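Local coordinates for polycyclic ketone monooxygenase (Myceliophthora thermophila, PDB 5MQ6), which uses FAD and NADPH to insert one oxygen atom next to the carbonyl of ketones, notably bulky polycyclic ones, giving esters or lactones, at residues E577-E582 with G624-G629; A323-K326 with R330-M333; E201-G204 with S209-L212. All coordinates share one frame; numbering follows the deposited sequence.

How the contacts relate
Along the chain the order is contact 3, contact 2, contact 1. Contact 3 lies in the region of the Rossmann-type FAD-binding fold, where strands 194-201 and 210-216 pair antiparallel; the side chain of Glu-201 is about 10 Å from the bound FAD. Contact 2 joins the loop after helix 315-322 to helix 328-340. Contact 1 sets helix 573-585 against the loop before helix 630-641. Both lie away from the annotated sites. Their centres are about 29 Å apart, their nearest atoms about 10 Å. Helix 630-641 touches side chains of both: Trp-579 and Leu-626 of contact 1, Arg-330 of contact 2. Contact 3 is remote, its centre about 41 Å and 43 Å from those of contacts 1 and 2.

Contact 1 of 3, residues E577-E582 with G624-G629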
ATOM      1  N   GLU A 577     -17.762   8.437 -17.664  1.00 22.45           N
ATOM      2  CA  GLU A 577     -17.077   9.387 -18.487  1.00 21.22           C
ATOM      3  C   GLU A 577     -17.175  10.816 -17.910  1.00 16.78           C
ATOM      4  O   GLU A 577     -16.205  11.539 -17.900  1.00 17.74           O
ATOM      5  CB  GLU A 577     -17.614   9.290 -19.908  1.00 22.73           C
ATOM      6  CG  GLU A 577     -16.652   9.844 -20.899  1.00 26.14           C
ATOM      7  CD  GLU A 577     -15.447   8.996 -21.123  1.00 25.97           C
ATOM      8  OE1 GLU A 577     -15.322   7.847 -20.644  1.00 25.10           O
ATOM      9  OE2 GLU A 577     -14.593   9.509 -21.820  1.00 34.67           O
ATOM     10  N   ALA A 578     -18.312  11.192 -17.361  1.00 16.71           N
ATOM     11  CA  ALA A 578     -18.415  12.416 -16.634  1.00 18.29           C
ATOM     12  C   ALA A 578     -17.413  12.464 -15.456  1.00 21.86           C
ATOM     13  O   ALA A 578     -16.773  13.473 -15.204  1.00 19.74           O
ATOM     14  CB  ALA A 578     -19.853  12.583 -16.150  1.00 19.30           C
ATOM     15  N   TRP A 579     -17.279  11.336 -14.753  1.00 21.68           N
ATOM     16  CA  TRP A 579     -16.490  11.292 -13.535  1.00 18.33           C
ATOM     17  C   TRP A 579     -15.011  11.452 -13.977  1.00 19.02           C
ATOM     18  O   TRP A 579     -14.231  12.222 -13.377  1.00 16.25           O
ATOM     19  CB  TRP A 579     -16.769   9.951 -12.791  1.00 18.60           C
ATOM     20  CG  TRP A 579     -15.910   9.854 -11.554  1.00 16.46           C
ATOM     21  CD1 TRP A 579     -14.851   9.115 -11.378  1.00 15.55           C
ATOM     22  CD2 TRP A 579     -16.069  10.652 -10.392  1.00 17.33           C
ATOM     23  NE1 TRP A 579     -14.301   9.369 -10.122  1.00 17.99           N
ATOM     24  CE2 TRP A 579     -15.038  10.334  -9.517  1.00 16.53           C
ATOM     25  CE3 TRP A 579     -17.000  11.616 -10.014  1.00 16.95           C
ATOM     26  CZ2 TRP A 579     -14.898  10.921  -8.312  1.00 15.73           C
ATOM     27  CZ3 TRP A 579     -16.849  12.231  -8.799  1.00 18.65           C
ATOM     28  CH2 TRP A 579     -15.839  11.850  -7.947  1.00 17.34           C
ATOM     29  N   SER A 580     -14.679  10.791 -15.117  1.00 19.56           N
ATOM     30  CA  SER A 580     -13.345  10.838 -15.688  1.00 19.25           C
ATOM     31  C   SER A 580     -12.940  12.252 -16.137  1.00 20.22           C
ATOM     32  O   SER A 580     -11.784  12.646 -15.887  1.00 19.42           O
ATOM     33  CB  SER A 580     -13.106   9.755 -16.766  1.00 19.06           C
ATOM     34  OG  SER A 580     -13.571   8.495 -16.386  1.00 16.16           O
ATOM     35  N   PHE A 581     -13.883  13.025 -16.711  1.00 21.35           N
ATOM     36  CA  PHE A 581     -13.638  14.440 -17.011  1.00 19.29           C
ATOM     37  C   PHE A 581     -13.530  15.230 -15.707  1.00 20.49           C
ATOM     38  O   PHE A 581     -12.756  16.167 -15.613  1.00 21.50           O
ATOM     39  CB  PHE A 581     -14.650  15.021 -18.013  1.00 22.33           C
ATOM     40  CG  PHE A 581     -14.311  14.693 -19.430  1.00 21.44           C
ATOM     41  CD1 PHE A 581     -14.515  13.415 -19.903  1.00 20.35           C
ATOM     42  CD2 PHE A 581     -13.635  15.619 -20.243  1.00 22.11           C
ATOM     43  CE1 PHE A 581     -14.118  13.044 -21.181  1.00 22.69           C
ATOM     44  CE2 PHE A 581     -13.239  15.271 -21.546  1.00 23.31           C
ATOM     45  CZ  PHE A 581     -13.467  13.971 -22.021  1.00 23.66           C
ATOM     46  N   GLU A 582     -14.271  14.854 -14.669  1.00 21.65           N
ATOM     47  CA  GLU A 582     -14.027  15.476 -13.342  1.00 21.53           C
ATOM     48  C   GLU A 582     -12.565  15.259 -12.915  1.00 19.04           C
ATOM     49  O   GLU A 582     -11.901  16.223 -12.506  1.00 19.45           O
ATOM     50  CB  GLU A 582     -15.017  15.032 -12.274  1.00 20.91           C
ATOM     51  CG  GLU A 582     -14.825  15.519 -10.879  1.00 24.09           C
ATOM     52  CD  GLU A 582     -15.044  17.036 -10.728  1.00 30.85           C
ATOM     53  OE1 GLU A 582     -15.577  17.685 -11.648  1.00 25.24           O
ATOM     54  OE2 GLU A 582     -14.680  17.576  -9.636  1.00 30.90           O
ATOM     55  N   GLY A 624      -5.537   9.794 -12.483  1.00 22.03           N
ATOM     56  CA  GLY A 624      -5.219  10.386 -11.176  1.00 21.13           C
ATOM     57  C   GLY A 624      -6.427  10.528 -10.319  1.00 19.37           C
ATOM     58  O   GLY A 624      -7.423   9.846 -10.527  1.00 22.98           O
ATOM     59  N   ASN A 625      -6.323  11.425  -9.350  1.00 18.72           N
ATOM     60  CA  ASN A 625      -7.240  11.564  -8.279  1.00 18.19           C
ATOM     61  C   ASN A 625      -7.846  12.948  -8.209  1.00 17.03           C
ATOM     62  O   ASN A 625      -7.411  13.888  -8.841  1.00 21.02           O
ATOM     63  CB  ASN A 625      -6.482  11.297  -6.982  1.00 20.14           C
ATOM     64  CG  ASN A 625      -6.403   9.826  -6.613  1.00 22.68           C
ATOM     65  OD1 ASN A 625      -7.097   9.016  -7.117  1.00 20.09           O
ATOM     66  ND2 ASN A 625      -5.595   9.528  -5.605  1.00 27.07           N
ATOM     67  N   LEU A 626      -8.911  13.059  -7.431  1.00 17.91           N
ATOM     68  CA  LEU A 626      -9.419  14.329  -7.032  1.00 19.82           C
ATOM     69  C   LEU A 626      -8.267  15.007  -6.258  1.00 21.42           C
ATOM     70  O   LEU A 626      -7.352  14.335  -5.815  1.00 21.86           O
ATOM     71  CB  LEU A 626     -10.589  14.093  -6.132  1.00 21.15           C
ATOM     72  CG  LEU A 626     -11.782  13.348  -6.674  1.00 18.52           C
ATOM     73  CD1 LEU A 626     -12.720  13.123  -5.527  1.00 19.90           C
ATOM     74  CD2 LEU A 626     -12.496  14.214  -7.695  1.00 20.74           C
ATOM     75  N   SER A 627      -8.296  16.336  -6.139  1.00 20.59           N
ATOM     76  CA  SER A 627      -7.200  17.113  -5.579  1.00 21.43           C
ATOM     77  C   SER A 627      -7.570  17.727  -4.207  1.00 23.74           C
ATOM     78  O   SER A 627      -6.798  18.557  -3.687  1.00 24.21           O
ATOM     79  CB  SER A 627      -6.778  18.225  -6.542  1.00 20.51           C
ATOM     80  OG  SER A 627      -7.823  19.163  -6.728  1.00 17.32           O
ATOM     81  N   GLN A 628      -8.732  17.349  -3.641  1.00 18.73           N
ATOM     82  CA  GLN A 628      -9.252  18.046  -2.506  1.00 20.81           C
ATOM     83  C   GLN A 628      -9.205  17.341  -1.169  1.00 21.93           C
ATOM     84  O   GLN A 628      -9.696  17.894  -0.172  1.00 25.97           O
ATOM     85  CB  GLN A 628     -10.646  18.507  -2.803  1.00 22.32           C
ATOM     86  CG  GLN A 628     -10.781  19.366  -4.073  1.00 23.74           C
ATOM     87  CD  GLN A 628     -10.164  20.742  -3.952  1.00 28.50           C
ATOM     88  OE1 GLN A 628     -10.725  21.584  -3.304  1.00 33.47           O
ATOM     89  NE2 GLN A 628      -8.998  20.978  -4.581  1.00 29.24           N
ATOM     90  N   GLY A 629      -8.582  16.167  -1.144  1.00 20.61           N
ATOM     91  CA  GLY A 629      -8.459  15.285   0.026  1.00 20.20           C
ATOM     92  C   GLY A 629      -9.579  14.343   0.410  1.00 19.98           C
ATOM     93  O   GLY A 629     -10.772  14.459  -0.050  1.00 18.29           O
TER
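Trp-579 and Leu-626 meet with their side chains crossing at about a right angle. The benzo end of the indole does the touching. Its CH2 lies 4.1 Å from CD2 of Leu-626, and CZ2 is equally near that methyl. The second methyl, CD1 of Leu-626, also reaches CH2 of Trp-579 at 4.1 Å. Both methyls come from the same side of the ring, CD2 obliquely. The indole gets there because CG of Trp-579 is anti to its backbone N (chi1 177°), which carries the ring out from the helix towards the loop.

Glu-582, further along helix 573-585, adds its aliphatic part. Its CG lies 4.2 Å from CD2 of Leu-626, again with the side chains nearly perpendicular. The contact is a small apolar one between a helix and the irregular chain of 624-629, which leads into helix 630-641 with Gly-629 at the N-cap position. That helix adds Leu-636 against Trp-579 and Tyr-633 against Leu-626.

The polar ends turn to other partners. NE1 of Trp-579 donates to the backbone O of Gln-534, which helps set the rotation of the buried indole, and His-517 packs edge-to-face with it. The chain of Glu-582 bends at chi2 (67°). Its OE1 forms a salt bridge with Lys-585. Its OE2 is hydrogen-bonded to His-586, whose ND1 is bonded to OG of Ser-627; the imidazole thus bridges the two segments.

Contact 2 of 3, residues A323-K326 with R330-M333; sequences ARKK and RERM
Lys-325 and Glu-331 are the closest backbone pair, yet their CA atoms stand 9.7 Å apart. The segment 323-326 is irregular chain between helices 315-322 and 328-340, and 330-333 lies near the start of the second helix. At this spacing only long side chains can bridge the two.

Glu-331 supplies the anion. Its CG is anti to the backbone N (chi1 156°) and the chain runs extended beyond it, which projects the carboxylate towards the loop. The chain of Lys-325 crosses it at about a right angle. NZ of Lys-325 lies 3.2 Å from OE2 of Glu-331, a salt bridge whose hydrogen bond is weak. CE of Lys-325 also rests against the carboxylate, 3.5 Å from OE2 of Glu-331.

The arrangement is a surface salt-bridge network across the short loop joining the two helices, away from the cofactor sites. Its third member, Arg-324, comes to the other carboxylate oxygen. NE of Arg-324 is 3.8 Å from OE1 of Glu-331, a long salt bridge. The guanidinium and carboxylate planes are 85° apart, and OE1 meets the guanidinium obliquely.

The stronger partner of Arg-324 is Glu-349, which takes NH2 in a salt bridge, while NH1 donates to the backbone O of Lys-321. The guanidinium of Arg-332 comes near that of Arg-324 without touching it, and its NH1 is paired with Glu-135. Met-351 touches Arg-324, Glu-331 and Arg-332.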
ATOM      1  N   ALA A 323     -10.753   6.944  22.985  1.00 29.72           N
ATOM      2  CA  ALA A 323     -12.081   6.427  22.788  1.00 32.56           C
ATOM      3  C   ALA A 323     -13.106   7.411  23.392  1.00 33.87           C
ATOM      4  O   ALA A 323     -13.824   7.079  24.285  1.00 41.38           O
ATOM      5  CB  ALA A 323     -12.217   5.012  23.381  1.00 34.82           C
ATOM      6  N   ARG A 324     -13.244   8.586  22.822  1.00 34.37           N
ATOM      7  CA  ARG A 324     -13.879   9.675  23.512  1.00 39.71           C
ATOM      8  C   ARG A 324     -15.369   9.577  23.425  1.00 38.02           C
ATOM      9  O   ARG A 324     -16.028  10.193  24.212  1.00 45.80           O
ATOM     10  CB  ARG A 324     -13.496  11.023  22.909  1.00 41.25           C
ATOM     11  CG  ARG A 324     -12.011  11.249  22.874  1.00 52.62           C
ATOM     12  CD  ARG A 324     -11.524  11.660  21.480  1.00 56.88           C
ATOM     13  NE  ARG A 324     -11.687  13.074  21.313  1.00 47.07           N
ATOM     14  CZ  ARG A 324     -10.764  14.003  21.571  1.00 41.84           C
ATOM     15  NH1 ARG A 324      -9.540  13.737  21.922  1.00 35.85           N
ATOM     16  NH2 ARG A 324     -11.098  15.255  21.426  1.00 41.94           N
ATOM     17  N   LYS A 325     -15.895   8.870  22.450  1.00 38.48           N
ATOM     18  CA  LYS A 325     -17.352   8.828  22.261  1.00 44.06           C
ATOM     19  C   LYS A 325     -17.733   7.912  21.102  1.00 40.62           C
ATOM     20  O   LYS A 325     -16.830   7.423  20.455  1.00 36.01           O
ATOM     21  CB  LYS A 325     -17.898  10.226  22.041  1.00 52.38           C
ATOM     22  CG  LYS A 325     -18.121  10.651  20.613  1.00 49.40           C
ATOM     23  CD  LYS A 325     -16.843  10.837  19.866  1.00 46.25           C
ATOM     24  CE  LYS A 325     -17.146  11.658  18.630  1.00 51.62           C
ATOM     25  NZ  LYS A 325     -17.525  13.063  18.952  1.00 49.99           N
ATOM     26  N   LYS A 326     -19.035   7.709  20.828  1.00 36.02           N
ATOM     27  CA  LYS A 326     -19.439   6.764  19.772  1.00 39.65           C
ATOM     28  C   LYS A 326     -18.957   7.303  18.480  1.00 32.37           C
ATOM     29  O   LYS A 326     -19.180   8.429  18.221  1.00 31.76           O
ATOM     30  CB  LYS A 326     -20.969   6.581  19.664  1.00 43.01           C
ATOM     31  CG  LYS A 326     -21.571   6.004  20.922  1.00 56.30           C
ATOM     32  CD  LYS A 326     -23.105   5.989  20.870  1.00 70.02           C
ATOM     33  CE  LYS A 326     -23.747   7.381  21.102  1.00 67.86           C
ATOM     34  NZ  LYS A 326     -24.112   7.590  22.535  1.00 65.82           N
ATOM     35  N   ARG A 330     -13.494   7.292  13.425  1.00 20.72           N
ATOM     36  CA  ARG A 330     -13.600   8.049  12.213  1.00 24.50           C
ATOM     37  C   ARG A 330     -13.250   9.551  12.435  1.00 24.65           C
ATOM     38  O   ARG A 330     -12.582  10.188  11.662  1.00 21.15           O
ATOM     39  CB  ARG A 330     -14.982   7.759  11.581  1.00 30.09           C
ATOM     40  CG  ARG A 330     -15.384   8.654  10.481  1.00 32.72           C
ATOM     41  CD  ARG A 330     -14.828   8.235   9.136  1.00 35.51           C
ATOM     42  NE  ARG A 330     -15.371   7.015   8.514  1.00 33.57           N
ATOM     43  CZ  ARG A 330     -16.444   6.939   7.727  1.00 34.62           C
ATOM     44  NH1 ARG A 330     -17.243   7.987   7.546  1.00 39.73           N
ATOM     45  NH2 ARG A 330     -16.745   5.785   7.110  1.00 29.38           N
ATOM     46  N   GLU A 331     -13.644  10.097  13.551  1.00 25.39           N
ATOM     47  CA  GLU A 331     -13.323  11.465  13.846  1.00 25.22           C
ATOM     48  C   GLU A 331     -11.786  11.617  14.012  1.00 21.64           C
ATOM     49  O   GLU A 331     -11.176  12.511  13.479  1.00 23.13           O
ATOM     50  CB  GLU A 331     -14.154  11.931  15.084  1.00 28.00           C
ATOM     51  CG  GLU A 331     -13.527  13.074  15.810  1.00 31.40           C
ATOM     52  CD  GLU A 331     -14.286  13.478  17.021  1.00 34.69           C
ATOM     53  OE1 GLU A 331     -13.839  13.143  18.155  1.00 42.24           O
ATOM     54  OE2 GLU A 331     -15.346  14.073  16.798  1.00 45.42           O
ATOM     55  N   ARG A 332     -11.145  10.672  14.680  1.00 22.42           N
ATOM     56  CA  ARG A 332      -9.730  10.727  14.848  1.00 19.68           C
ATOM     57  C   ARG A 332      -8.926  10.644  13.532  1.00 20.50           C
ATOM     58  O   ARG A 332      -7.902  11.302  13.365  1.00 19.73           O
ATOM     59  CB  ARG A 332      -9.321   9.619  15.819  1.00 21.39           C
ATOM     60  CG  ARG A 332      -7.932   9.794  16.400  1.00 23.25           C
ATOM     61  CD  ARG A 332      -7.709   8.698  17.431  1.00 24.53           C
ATOM     62  NE  ARG A 332      -6.406   8.889  18.039  1.00 24.46           N
ATOM     63  CZ  ARG A 332      -6.129   9.705  19.041  1.00 23.82           C
ATOM     64  NH1 ARG A 332      -4.889   9.752  19.432  1.00 27.76           N
ATOM     65  NH2 ARG A 332      -7.022  10.465  19.647  1.00 25.66           N
ATOM     66  N   MET A 333      -9.393   9.806  12.620  1.00 18.85           N
ATOM     67  CA  MET A 333      -8.767   9.601  11.357  1.00 19.31           C
ATOM     68  C   MET A 333      -8.863  10.883  10.549  1.00 19.51           C
ATOM     69  O   MET A 333      -7.936  11.292   9.851  1.00 17.73           O
ATOM     70  CB  MET A 333      -9.466   8.452  10.595  1.00 20.80           C
ATOM     71  CG  MET A 333      -9.106   7.070  11.068  1.00 22.58           C
ATOM     72  SD  MET A 333      -9.812   5.642  10.154  1.00 28.09           S
ATOM     73  CE  MET A 333     -11.445   6.103   9.989  1.00 29.42           C
TER

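Contact 3 of 3, residues E201-G204 with S209-L212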
ATOM      1  N   GLU A 201      -5.355 -23.321  -6.007  1.00 17.51           N
ATOM      2  CA  GLU A 201      -5.097 -23.488  -4.583  1.00 18.34           C
ATOM      3  C   GLU A 201      -3.881 -24.391  -4.359  1.00 24.09           C
ATOM      4  O   GLU A 201      -3.952 -25.598  -4.654  1.00 23.96           O
ATOM      5  CB  GLU A 201      -6.313 -24.074  -3.893  1.00 16.93           C
ATOM      6  CG  GLU A 201      -6.197 -24.330  -2.428  1.00 19.58           C
ATOM      7  CD  GLU A 201      -7.096 -25.404  -1.815  1.00 21.93           C
ATOM      8  OE1 GLU A 201      -7.753 -26.109  -2.571  1.00 23.25           O
ATOM      9  OE2 GLU A 201      -7.115 -25.512  -0.535  1.00 26.40           O
ATOM     10  N   GLY A 202      -2.818 -23.796  -3.786  1.00 28.73           N
ATOM     11  CA  GLY A 202      -1.689 -24.507  -3.212  1.00 25.57           C
ATOM     12  C   GLY A 202      -2.076 -25.474  -2.146  1.00 23.76           C
ATOM     13  O   GLY A 202      -2.927 -25.175  -1.322  1.00 26.49           O
ATOM     14  N   ARG A 203      -1.488 -26.670  -2.180  1.00 24.90           N
ATOM     15  CA  ARG A 203      -1.755 -27.669  -1.120  1.00 26.50           C
ATOM     16  C   ARG A 203      -0.525 -28.124  -0.363  1.00 30.16           C
ATOM     17  O   ARG A 203      -0.590 -29.053   0.441  1.00 26.79           O
ATOM     18  CB  ARG A 203      -2.461 -28.873  -1.714  1.00 26.79           C
ATOM     19  CG  ARG A 203      -3.691 -28.509  -2.567  1.00 23.68           C
ATOM     20  CD  ARG A 203      -4.839 -28.160  -1.680  1.00 23.50           C
ATOM     21  NE  ARG A 203      -5.243 -29.271  -0.812  1.00 25.34           N
ATOM     22  CZ  ARG A 203      -6.204 -29.252   0.095  1.00 25.39           C
ATOM     23  NH1 ARG A 203      -6.962 -28.208   0.332  1.00 27.97           N
ATOM     24  NH2 ARG A 203      -6.451 -30.343   0.786  1.00 30.31           N
ATOM     25  N   GLY A 204       0.595 -27.485  -0.584  1.00 33.75           N
ATOM     26  CA  GLY A 204       1.762 -27.762   0.262  1.00 37.79           C
ATOM     27  C   GLY A 204       2.817 -28.509  -0.532  1.00 45.61           C
ATOM     28  O   GLY A 204       2.595 -28.889  -1.693  1.00 35.23           O
ATOM     29  N   SER A 209      -1.457 -28.882  -6.583  1.00 24.11           N
ATOM     30  CA  SER A 209      -2.376 -27.748  -6.540  1.00 26.18           C
ATOM     31  C   SER A 209      -3.742 -28.144  -7.101  1.00 25.22           C
ATOM     32  O   SER A 209      -3.814 -29.054  -7.869  1.00 25.10           O
ATOM     33  CB  SER A 209      -1.798 -26.688  -7.453  1.00 30.44           C
ATOM     34  OG  SER A 209      -0.726 -26.141  -6.725  1.00 37.39           O
ATOM     35  N   ARG A 210      -4.805 -27.484  -6.681  1.00 22.25           N
ATOM     36  CA  ARG A 210      -6.196 -27.766  -7.134  1.00 21.38           C
ATOM     37  C   ARG A 210      -6.621 -26.584  -8.006  1.00 21.16           C
ATOM     38  O   ARG A 210      -6.407 -25.431  -7.635  1.00 20.64           O
ATOM     39  CB  ARG A 210      -7.079 -27.871  -5.921  1.00 22.78           C
ATOM     40  CG  ARG A 210      -6.753 -29.129  -5.130  1.00 24.09           C
ATOM     41  CD  ARG A 210      -7.484 -29.178  -3.841  1.00 24.60           C
ATOM     42  NE  ARG A 210      -8.873 -29.536  -4.111  1.00 28.27           N
ATOM     43  CZ  ARG A 210      -9.972 -28.835  -3.834  1.00 28.03           C
ATOM     44  NH1 ARG A 210      -9.925 -27.666  -3.233  1.00 26.53           N
ATOM     45  NH2 ARG A 210     -11.175 -29.372  -4.180  1.00 27.27           N
ATOM     46  N   GLU A 211      -7.089 -26.845  -9.205  1.00 18.82           N
ATOM     47  CA  GLU A 211      -7.641 -25.853 -10.044  1.00 20.52           C
ATOM     48  C   GLU A 211      -9.114 -25.782  -9.688  1.00 22.69           C
ATOM     49  O   GLU A 211      -9.792 -26.835  -9.640  1.00 21.50           O
ATOM     50  CB  GLU A 211      -7.454 -26.232 -11.471  1.00 24.08           C
ATOM     51  CG  GLU A 211      -5.977 -26.215 -11.826  1.00 28.46           C
ATOM     52  CD  GLU A 211      -5.365 -24.830 -11.865  1.00 32.14           C
ATOM     53  OE1 GLU A 211      -5.940 -23.888 -12.395  1.00 37.64           O
ATOM     54  OE2 GLU A 211      -4.278 -24.697 -11.360  1.00 41.98           O
ATOM     55  N   LEU A 212      -9.582 -24.553  -9.396  1.00 19.68           N
ATOM     56  CA  LEU A 212     -10.970 -24.295  -9.012  1.00 18.37           C
ATOM     57  C   LEU A 212     -11.604 -23.223  -9.879  1.00 18.29           C
ATOM     58  O   LEU A 212     -10.905 -22.249 -10.270  1.00 17.65           O
ATOM     59  CB  LEU A 212     -11.118 -23.948  -7.540  1.00 17.43           C
ATOM     60  CG  LEU A 212     -10.525 -24.941  -6.559  1.00 19.40           C
ATOM     61  CD1 LEU A 212     -10.283 -24.180  -5.257  1.00 22.10           C
ATOM     62  CD2 LEU A 212     -11.453 -26.084  -6.274  1.00 18.15           C
TER
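Glu-201 and Arg-210 form an antiparallel hydrogen-bonded pair where strand 194-201 turns back into strand 210-216, a beta hairpin in the region of the FAD-binding fold. The backbone N of each donates to the backbone O of the other, both at 2.9 Å.

The two side chains rise from one face of the sheet, side by side. Glu-201 is extended, with CG anti to the backbone N (chi1 179°). Arg-210 bends at chi3 (76°), which brings its guanidinium to the carboxylate. NH1 of Arg-210 forms a salt bridge with OE1 of Glu-201 at 2.8 Å, in the guanidinium plane and nearly along the C-O axis, although the two planes are 78° apart.

Arg-203 folds back through bends at chi2 and chi3. Its NH1 makes a second salt bridge, to OE2 of Glu-201 at 2.8 Å, from above the carboxylate plane. In this network Glu-201 lies between two arginines, which would probably favour its ionised form; OE2 has a further long, weak ion pair with Arg-180. NH2 of Arg-210 donates a hydrogen bond to O of Val-73. The arginine chains touch CD to CD at 3.6 Å, and CD of Arg-210 lies over one face of the Arg-203 guanidinium, 3.8 Å from its NE.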